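Local coordinates for protein DNA polymerase (Pyrobaculum calidifontis, PDB 5MDN) that probably catalyses DNA-templated DNA synthesis, adding deoxyribonucleotides from their triphosphates to a growing strand with release of diphosphate, as a family B polymerase, at residues A[72-76]-A[385-390]; A[375-379]-A[520-525]; A[433-439]-A[461-467]. All coordinates share one frame; numbering follows the deposited sequence.

Interaction 1. Residues A[72-76]-A[385-390]; sequences RRFFG and MGEVAP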
# COMPACT_ATOMS: atom_id res chain seq x y z
N ARG A 72 -32.81 -11.85 3.48
CA ARG A 72 -31.89 -10.73 3.38
C ARG A 72 -32.06 -10.06 2.02
O ARG A 72 -32.80 -10.54 1.15
CB ARG A 72 -30.44 -11.18 3.58
CG ARG A 72 -30.25 -12.13 4.74
CD ARG A 72 -28.88 -12.01 5.38
NE ARG A 72 -28.80 -12.82 6.59
CZ ARG A 72 -29.30 -12.47 7.76
NH1 ARG A 72 -29.93 -11.31 7.90
NH2 ARG A 72 -29.19 -13.28 8.81
N ARG A 73 -31.38 -8.94 1.84
CA ARG A 73 -31.43 -8.19 0.60
C ARG A 73 -30.33 -8.65 -0.35
O ARG A 73 -29.26 -9.08 0.07
CB ARG A 73 -31.29 -6.69 0.87
CG ARG A 73 -32.20 -6.17 1.96
CD ARG A 73 -31.88 -4.72 2.28
NE ARG A 73 -32.27 -3.82 1.20
CZ ARG A 73 -32.10 -2.50 1.21
NH1 ARG A 73 -31.55 -1.92 2.27
NH2 ARG A 73 -32.49 -1.77 0.18
N PHE A 74 -30.62 -8.55 -1.65
CA PHE A 74 -29.65 -8.87 -2.69
C PHE A 74 -29.84 -7.86 -3.81
O PHE A 74 -30.83 -7.92 -4.54
CB PHE A 74 -29.83 -10.31 -3.19
CG PHE A 74 -28.76 -10.75 -4.16
CD1 PHE A 74 -27.45 -10.87 -3.75
CD2 PHE A 74 -29.08 -11.07 -5.47
CE1 PHE A 74 -26.46 -11.28 -4.62
CE2 PHE A 74 -28.10 -11.48 -6.35
CZ PHE A 74 -26.79 -11.59 -5.93
N PHE A 75 -28.88 -6.93 -3.94
CA PHE A 75 -29.04 -5.76 -4.80
C PHE A 75 -30.34 -5.02 -4.50
O PHE A 75 -31.05 -4.58 -5.40
CB PHE A 75 -28.96 -6.14 -6.28
CG PHE A 75 -27.60 -6.56 -6.73
CD1 PHE A 75 -26.64 -5.60 -7.05
CD2 PHE A 75 -27.27 -7.90 -6.86
CE1 PHE A 75 -25.38 -5.98 -7.47
CE2 PHE A 75 -26.01 -8.28 -7.28
CZ PHE A 75 -25.07 -7.32 -7.59
N GLY A 76 -30.65 -4.89 -3.21
CA GLY A 76 -31.84 -4.20 -2.76
C GLY A 76 -33.08 -5.06 -2.66
O GLY A 76 -33.90 -4.86 -1.76
N MET A 385 -26.64 -3.28 7.00
CA MET A 385 -27.78 -2.93 6.17
C MET A 385 -28.58 -4.14 5.73
O MET A 385 -29.57 -3.99 5.01
CB MET A 385 -27.32 -2.14 4.94
CG MET A 385 -26.70 -0.79 5.28
SD MET A 385 -26.14 0.13 3.83
CE MET A 385 -25.50 1.61 4.60
N GLY A 386 -28.19 -5.34 6.16
CA GLY A 386 -28.91 -6.54 5.80
C GLY A 386 -28.77 -6.96 4.36
O GLY A 386 -29.68 -7.58 3.81
N GLU A 387 -27.64 -6.65 3.73
CA GLU A 387 -27.41 -6.93 2.32
C GLU A 387 -26.41 -8.07 2.17
O GLU A 387 -25.33 -8.04 2.77
CB GLU A 387 -26.89 -5.70 1.59
CG GLU A 387 -27.23 -5.67 0.11
CD GLU A 387 -28.42 -4.78 -0.19
OE1 GLU A 387 -28.68 -3.86 0.60
OE2 GLU A 387 -29.10 -5.02 -1.22
N VAL A 388 -26.78 -9.08 1.38
CA VAL A 388 -25.86 -10.16 1.04
C VAL A 388 -24.90 -9.66 -0.03
O VAL A 388 -25.29 -8.96 -0.97
CB VAL A 388 -26.64 -11.40 0.57
CG1 VAL A 388 -25.75 -12.35 -0.20
CG2 VAL A 388 -27.26 -12.11 1.76
N ALA A 389 -23.62 -10.02 0.11
CA ALA A 389 -22.59 -9.53 -0.79
C ALA A 389 -22.57 -10.36 -2.07
O ALA A 389 -22.70 -11.59 -2.03
CB ALA A 389 -21.23 -9.58 -0.12
N PRO A 390 -22.40 -9.71 -3.23
CA PRO A 390 -22.19 -10.46 -4.48
C PRO A 390 -20.87 -11.22 -4.47
O PRO A 390 -20.14 -11.21 -3.48
CB PRO A 390 -22.21 -9.38 -5.56
CG PRO A 390 -22.86 -8.19 -4.92
CD PRO A 390 -22.52 -8.26 -3.46
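The guanidinium of Arg-73 has Glu-387 beneath one face, with OE1 3.5 Å from its plane and offset toward the rim. Met-385 O lies near the plane at the edge on the CD and NH1 side, Gly-76 O in plane at the edge on the NE and NH2 side. No N-H points at OE1, and with NE of Arg-73 3.6 Å from OE1 of Glu-387 the salt bridge is long and rests on charge alone. The ring of Phe-74 takes CD2 of Phe-75 over the centre of one face, while CE2 of Phe-74 lies in the plane of the Phe-75 ring, at its edge. Phe-75 meets Pro-390 obliquely, CZ coming to 3.6 Å from CG.

Behind these groups the backbones run parallel through a single beta bridge between Arg-73 and Glu-387. Arg-73 N donates to Gly-386 O over 2.9 Å, and Val-388 N returns a bond of 2.8 Å to Arg-73 O. The segment 385-390 thus lines the outer strand, 64-74, of the four-stranded N-terminal sheet, directly after Gly-386 has closed helix 370-384 in a Schellman motif. A bend at chi2 (100°) swings the carboxylate of Glu-387 back over Arg-73, and its OE2 also accepts a hydrogen bond from Gly-76 N in the turn that follows the strand. Val-388 lays CG2 across the aliphatic part of Arg-72, 3.8 Å from CB, and Phe-81 touches both side chains.

Interaction 2. Residues A[375-379]-A[520-525]; sequences EWMLL and WVGARW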
# COMPACT_ATOMS: atom_id res chain seq x y z
N GLU A 375 -13.25 -2.81 -0.20
CA GLU A 375 -14.20 -3.92 -0.24
C GLU A 375 -14.47 -4.49 1.14
O GLU A 375 -15.59 -4.93 1.42
CB GLU A 375 -13.70 -5.00 -1.19
CG GLU A 375 -14.77 -5.93 -1.68
CD GLU A 375 -14.37 -6.64 -2.96
OE1 GLU A 375 -13.48 -7.51 -2.90
OE2 GLU A 375 -14.94 -6.32 -4.02
N TRP A 376 -13.47 -4.49 2.02
CA TRP A 376 -13.69 -4.91 3.40
C TRP A 376 -14.53 -3.90 4.18
O TRP A 376 -15.18 -4.28 5.16
CB TRP A 376 -12.36 -5.15 4.11
CG TRP A 376 -11.79 -6.51 3.83
CD1 TRP A 376 -10.64 -6.79 3.14
CD2 TRP A 376 -12.34 -7.77 4.22
NE1 TRP A 376 -10.45 -8.15 3.09
CE2 TRP A 376 -11.48 -8.77 3.74
CE3 TRP A 376 -13.49 -8.14 4.93
CZ2 TRP A 376 -11.72 -10.13 3.95
CZ3 TRP A 376 -13.73 -9.49 5.14
CH2 TRP A 376 -12.85 -10.46 4.65
N MET A 377 -14.52 -2.63 3.77
CA MET A 377 -15.43 -1.66 4.36
C MET A 377 -16.86 -1.92 3.91
O MET A 377 -17.79 -1.94 4.72
CB MET A 377 -15.01 -0.24 3.99
CG MET A 377 -15.77 0.85 4.73
SD MET A 377 -15.12 2.50 4.41
CE MET A 377 -15.45 2.64 2.65
N LEU A 378 -17.06 -2.10 2.60
CA LEU A 378 -18.41 -2.31 2.07
C LEU A 378 -19.04 -3.59 2.61
O LEU A 378 -20.26 -3.64 2.81
CB LEU A 378 -18.38 -2.33 0.54
CG LEU A 378 -17.96 -1.01 -0.12
CD1 LEU A 378 -17.95 -1.15 -1.63
CD2 LEU A 378 -18.87 0.12 0.32
N LEU A 379 -18.23 -4.63 2.85
CA LEU A 379 -18.76 -5.83 3.49
C LEU A 379 -19.28 -5.53 4.88
O LEU A 379 -20.31 -6.07 5.31
CB LEU A 379 -17.68 -6.91 3.57
CG LEU A 379 -17.23 -7.65 2.31
CD1 LEU A 379 -16.18 -8.66 2.70
CD2 LEU A 379 -18.41 -8.32 1.63
N TRP A 520 -12.92 -1.29 -10.97
CA TRP A 520 -12.17 -2.54 -10.86
C TRP A 520 -13.08 -3.71 -11.21
O TRP A 520 -13.97 -4.06 -10.43
CB TRP A 520 -11.60 -2.67 -9.44
CG TRP A 520 -10.96 -3.98 -9.12
CD1 TRP A 520 -10.37 -4.86 -9.99
CD2 TRP A 520 -10.82 -4.56 -7.81
NE1 TRP A 520 -9.89 -5.95 -9.30
CE2 TRP A 520 -10.15 -5.79 -7.97
CE3 TRP A 520 -11.21 -4.16 -6.53
CZ2 TRP A 520 -9.86 -6.62 -6.88
CZ3 TRP A 520 -10.92 -4.98 -5.46
CH2 TRP A 520 -10.25 -6.20 -5.64
N VAL A 521 -12.87 -4.31 -12.39
CA VAL A 521 -13.77 -5.34 -12.90
C VAL A 521 -13.89 -6.50 -11.92
O VAL A 521 -14.95 -7.14 -11.83
CB VAL A 521 -13.29 -5.81 -14.29
CG1 VAL A 521 -14.12 -6.98 -14.80
CG2 VAL A 521 -13.33 -4.65 -15.28
N GLY A 522 -12.84 -6.79 -11.17
CA GLY A 522 -12.89 -7.87 -10.20
C GLY A 522 -13.38 -7.43 -8.83
O GLY A 522 -12.82 -7.82 -7.81
N ALA A 523 -14.43 -6.61 -8.81
CA ALA A 523 -15.02 -6.12 -7.57
C ALA A 523 -16.40 -6.72 -7.36
O ALA A 523 -17.10 -7.06 -8.32
CB ALA A 523 -15.11 -4.59 -7.57
N ARG A 524 -16.78 -6.84 -6.09
CA ARG A 524 -18.07 -7.42 -5.74
C ARG A 524 -19.21 -6.56 -6.24
O ARG A 524 -20.16 -7.05 -6.86
CB ARG A 524 -18.13 -7.61 -4.22
CG ARG A 524 -17.10 -8.62 -3.79
CD ARG A 524 -16.87 -8.73 -2.30
NE ARG A 524 -15.55 -9.33 -2.10
CZ ARG A 524 -15.17 -10.00 -1.02
NH1 ARG A 524 -16.01 -10.20 -0.02
NH2 ARG A 524 -13.93 -10.49 -0.95
N TRP A 525 -19.15 -5.25 -5.98
CA TRP A 525 -20.15 -4.30 -6.42
C TRP A 525 -19.76 -3.61 -7.72
O TRP A 525 -20.10 -2.44 -7.93
CB TRP A 525 -20.43 -3.27 -5.32
CG TRP A 525 -21.26 -3.82 -4.22
CD1 TRP A 525 -22.62 -3.88 -4.18
CD2 TRP A 525 -20.80 -4.42 -3.00
NE1 TRP A 525 -23.04 -4.47 -3.01
CE2 TRP A 525 -21.94 -4.81 -2.27
CE3 TRP A 525 -19.53 -4.66 -2.46
CZ2 TRP A 525 -21.85 -5.43 -1.02
CZ3 TRP A 525 -19.44 -5.27 -1.23
CH2 TRP A 525 -20.59 -5.64 -0.52
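Glu-375, on helix 370-384, grips Arg-524 in the loop 520-525, which follows the Lys-x3-Asn-x2-Tyr-Gly sequence characteristic of family B polymerases and leads on to helix 528-551. The carboxylate uses both oxygens. OE2 of Glu-375 receives Arg-524 N nearly head-on along its C-O bond, at 2.8 Å with an angle of 168° at the hydrogen, and OE1 of Glu-375 forms a salt bridge of 2.9 Å with NE of Arg-524. The two side chains cross at about a right angle, their flat ends turned 42° apart. Glu-375 reaches there because CG stands opposite the backbone N (chi1 -160°) and the chain continues extended.

One turn further along the helix, Leu-378 and Trp-525 lie alongside each other in opposite directions, CB of Leu-378 being 3.6 Å from CZ3 of the indole. Leu-379 CD2 approaches Trp-525 CH2 obliquely, and its other methyl meets the guanidinium of Arg-524. Phe-468 packs against the indole as well.

Tyr-517 adds a hydrogen bond to OE2 of Glu-375, so this buried carboxylate is well provided with donors; with Arg-392 and Arg-395 close to Arg-524, its negative charge probably offsets a local cluster of positive ones.

Interaction 3. Residues A[433-439]-A[461-467]; sequences NLSPDTY and FRKAPTG
Asn-433, the C-prime residue of the Schellman motif that ends helix 424-431, clasps the turn before the N-cap of helix 468-486. Its OD1 accepts Gly-467 N at 3.1 Å, and its ND2 donates to Arg-462 O at 2.9 Å. Gly-467 N is tilted from the carbonyl plane, Arg-462 O 25° from the amide plane. A chi1 of -160° turns the amide toward 462-467. With an alanine here, Gly-467 N and Arg-462 O would probably lose this shared partner and the turn 463-466 be freer to shift.

Helix 424-431 carries the end of the Asp-x2-Ser-x-Tyr-Pro sequence, motif A of family B polymerases, and the loop behind it bonds to the first amides of helix 468-486: Asp-437 OD2 accepts Phe-468 N and Ser-435 OG pairs with Ile-469 N. Gly-467 CA lies close to Thr-438 CG2, where a side chain would clash.

A single beta bridge joins Tyr-439 to Phe-461, and Arg-462 N donates to Thr-438 O at 2.9 Å. Leu-434 CD1 stands over one face of the Phe-461 ring in a CH-pi contact, while Tyr-439 turns its edge to the opposite face, planes 63° apart. Thr-438 OG1 and Ser-435 O lie at its edge.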
# COMPACT_ATOMS: atom_id res chain seq x y z
N ASN A 433 -27.45 9.40 -7.14
CA ASN A 433 -27.87 8.10 -6.64
C ASN A 433 -27.44 6.97 -7.57
O ASN A 433 -28.24 6.10 -7.95
CB ASN A 433 -29.38 8.08 -6.39
CG ASN A 433 -29.80 6.97 -5.45
OD1 ASN A 433 -29.52 7.02 -4.25
ND2 ASN A 433 -30.51 5.98 -5.98
N LEU A 434 -26.17 6.97 -7.94
CA LEU A 434 -25.61 5.93 -8.79
C LEU A 434 -25.16 4.75 -7.94
O LEU A 434 -24.46 4.93 -6.94
CB LEU A 434 -24.43 6.47 -9.61
CG LEU A 434 -24.68 7.39 -10.81
CD1 LEU A 434 -26.17 7.62 -11.07
CD2 LEU A 434 -23.96 8.72 -10.62
N SER A 435 -25.55 3.54 -8.35
CA SER A 435 -25.27 2.32 -7.61
C SER A 435 -25.69 1.12 -8.45
O SER A 435 -26.58 1.24 -9.30
CB SER A 435 -26.01 2.31 -6.27
OG SER A 435 -25.52 1.30 -5.41
N PRO A 436 -25.06 -0.05 -8.27
CA PRO A 436 -25.50 -1.23 -9.02
C PRO A 436 -26.97 -1.56 -8.83
O PRO A 436 -27.64 -1.99 -9.78
CB PRO A 436 -24.59 -2.34 -8.48
CG PRO A 436 -23.36 -1.63 -8.03
CD PRO A 436 -23.83 -0.31 -7.50
N ASP A 437 -27.50 -1.37 -7.62
CA ASP A 437 -28.88 -1.72 -7.32
C ASP A 437 -29.89 -0.70 -7.82
O ASP A 437 -31.09 -1.00 -7.85
CB ASP A 437 -29.05 -1.91 -5.81
CG ASP A 437 -28.26 -0.90 -5.00
OD1 ASP A 437 -27.06 -0.72 -5.29
OD2 ASP A 437 -28.84 -0.29 -4.08
N THR A 438 -29.46 0.50 -8.23
CA THR A 438 -30.37 1.52 -8.73
C THR A 438 -30.37 1.62 -10.25
O THR A 438 -31.18 2.38 -10.80
CB THR A 438 -30.02 2.88 -8.13
OG1 THR A 438 -28.68 3.24 -8.50
CG2 THR A 438 -30.13 2.83 -6.62
N TYR A 439 -29.49 0.89 -10.93
CA TYR A 439 -29.46 0.90 -12.39
C TYR A 439 -30.67 0.15 -12.95
O TYR A 439 -31.20 -0.78 -12.34
CB TYR A 439 -28.16 0.27 -12.89
CG TYR A 439 -28.12 -0.06 -14.36
CD1 TYR A 439 -27.93 0.94 -15.31
CD2 TYR A 439 -28.26 -1.37 -14.81
CE1 TYR A 439 -27.89 0.64 -16.66
CE2 TYR A 439 -28.21 -1.68 -16.15
CZ TYR A 439 -28.03 -0.67 -17.08
OH TYR A 439 -27.99 -0.98 -18.42
N PHE A 461 -31.09 5.59 -13.85
CA PHE A 461 -30.94 5.23 -12.45
C PHE A 461 -32.15 5.68 -11.65
O PHE A 461 -32.78 6.70 -11.96
CB PHE A 461 -29.67 5.83 -11.84
CG PHE A 461 -28.39 5.27 -12.40
CD1 PHE A 461 -27.90 5.73 -13.61
CD2 PHE A 461 -27.68 4.30 -11.72
CE1 PHE A 461 -26.73 5.22 -14.14
CE2 PHE A 461 -26.50 3.79 -12.24
CZ PHE A 461 -26.03 4.25 -13.46
N ARG A 462 -32.47 4.97 -10.62
CA ARG A 462 -33.59 5.35 -9.86
C ARG A 462 -33.23 6.39 -8.90
O ARG A 462 -32.25 6.30 -8.27
CB ARG A 462 -34.10 4.19 -9.06
CG ARG A 462 -34.12 2.91 -9.83
CD ARG A 462 -34.28 1.75 -8.89
NE ARG A 462 -35.46 1.93 -8.08
CZ ARG A 462 -36.57 1.23 -8.24
NH1 ARG A 462 -36.62 0.32 -9.20
NH2 ARG A 462 -37.60 1.45 -7.46
N LYS A 463 -34.07 7.38 -8.80
CA LYS A 463 -33.95 8.44 -7.83
C LYS A 463 -34.39 7.96 -6.45
O LYS A 463 -33.92 8.46 -5.46
CB LYS A 463 -34.91 9.52 -8.28
CG LYS A 463 -34.44 10.94 -8.15
CD LYS A 463 -35.20 11.87 -9.09
CE LYS A 463 -35.35 13.27 -8.48
NZ LYS A 463 -36.04 14.27 -9.35
N ALA A 464 -35.32 7.00 -6.49
CA ALA A 464 -36.08 6.23 -5.50
C ALA A 464 -35.63 6.15 -4.10
O ALA A 464 -35.66 7.12 -3.39
CB ALA A 464 -36.38 4.85 -6.08
N PRO A 465 -35.33 4.95 -3.67
CA PRO A 465 -34.80 4.62 -2.37
C PRO A 465 -33.32 4.63 -2.60
O PRO A 465 -32.84 3.98 -3.47
CB PRO A 465 -35.28 3.22 -2.19
CG PRO A 465 -35.29 2.67 -3.56
CD PRO A 465 -35.68 3.78 -4.46
N THR A 466 -32.58 5.36 -1.79
CA THR A 466 -31.15 5.48 -1.92
C THR A 466 -30.42 4.17 -2.08
O THR A 466 -30.70 3.21 -1.44
CB THR A 466 -30.56 6.26 -0.75
OG1 THR A 466 -30.50 5.40 0.34
CG2 THR A 466 -31.43 7.30 -0.33
N GLY A 467 -29.50 4.13 -3.00
CA GLY A 467 -28.76 2.94 -3.28
C GLY A 467 -27.77 2.60 -2.24
O GLY A 467 -27.50 3.33 -1.37

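Overall arrangement
The three contacts lie on one side of the chain, their centres about 13 Å (interactions 1 and 2), 14 Å (1 and 3) and 17 Å (2 and 3) apart. Helix 370-384 links the first two, carrying 375-379 and ending at 385-390. Helix 468-486 borders all three: it begins just after Gly-467, its N-cap residue, meets Met-385 and packs on Leu-378. Along the chain the segments of interactions 1 and 2 alternate (72-76, 375-379, 385-390, 520-525); interaction 1 closes before interaction 3 opens, which falls between the segments of interaction 2. Pro-436 touches both Phe-75 and Trp-525, and Pro-390 packs on Trp-525. Together they join the edge of an N-terminal sheet to the polymerase region's helices and loops.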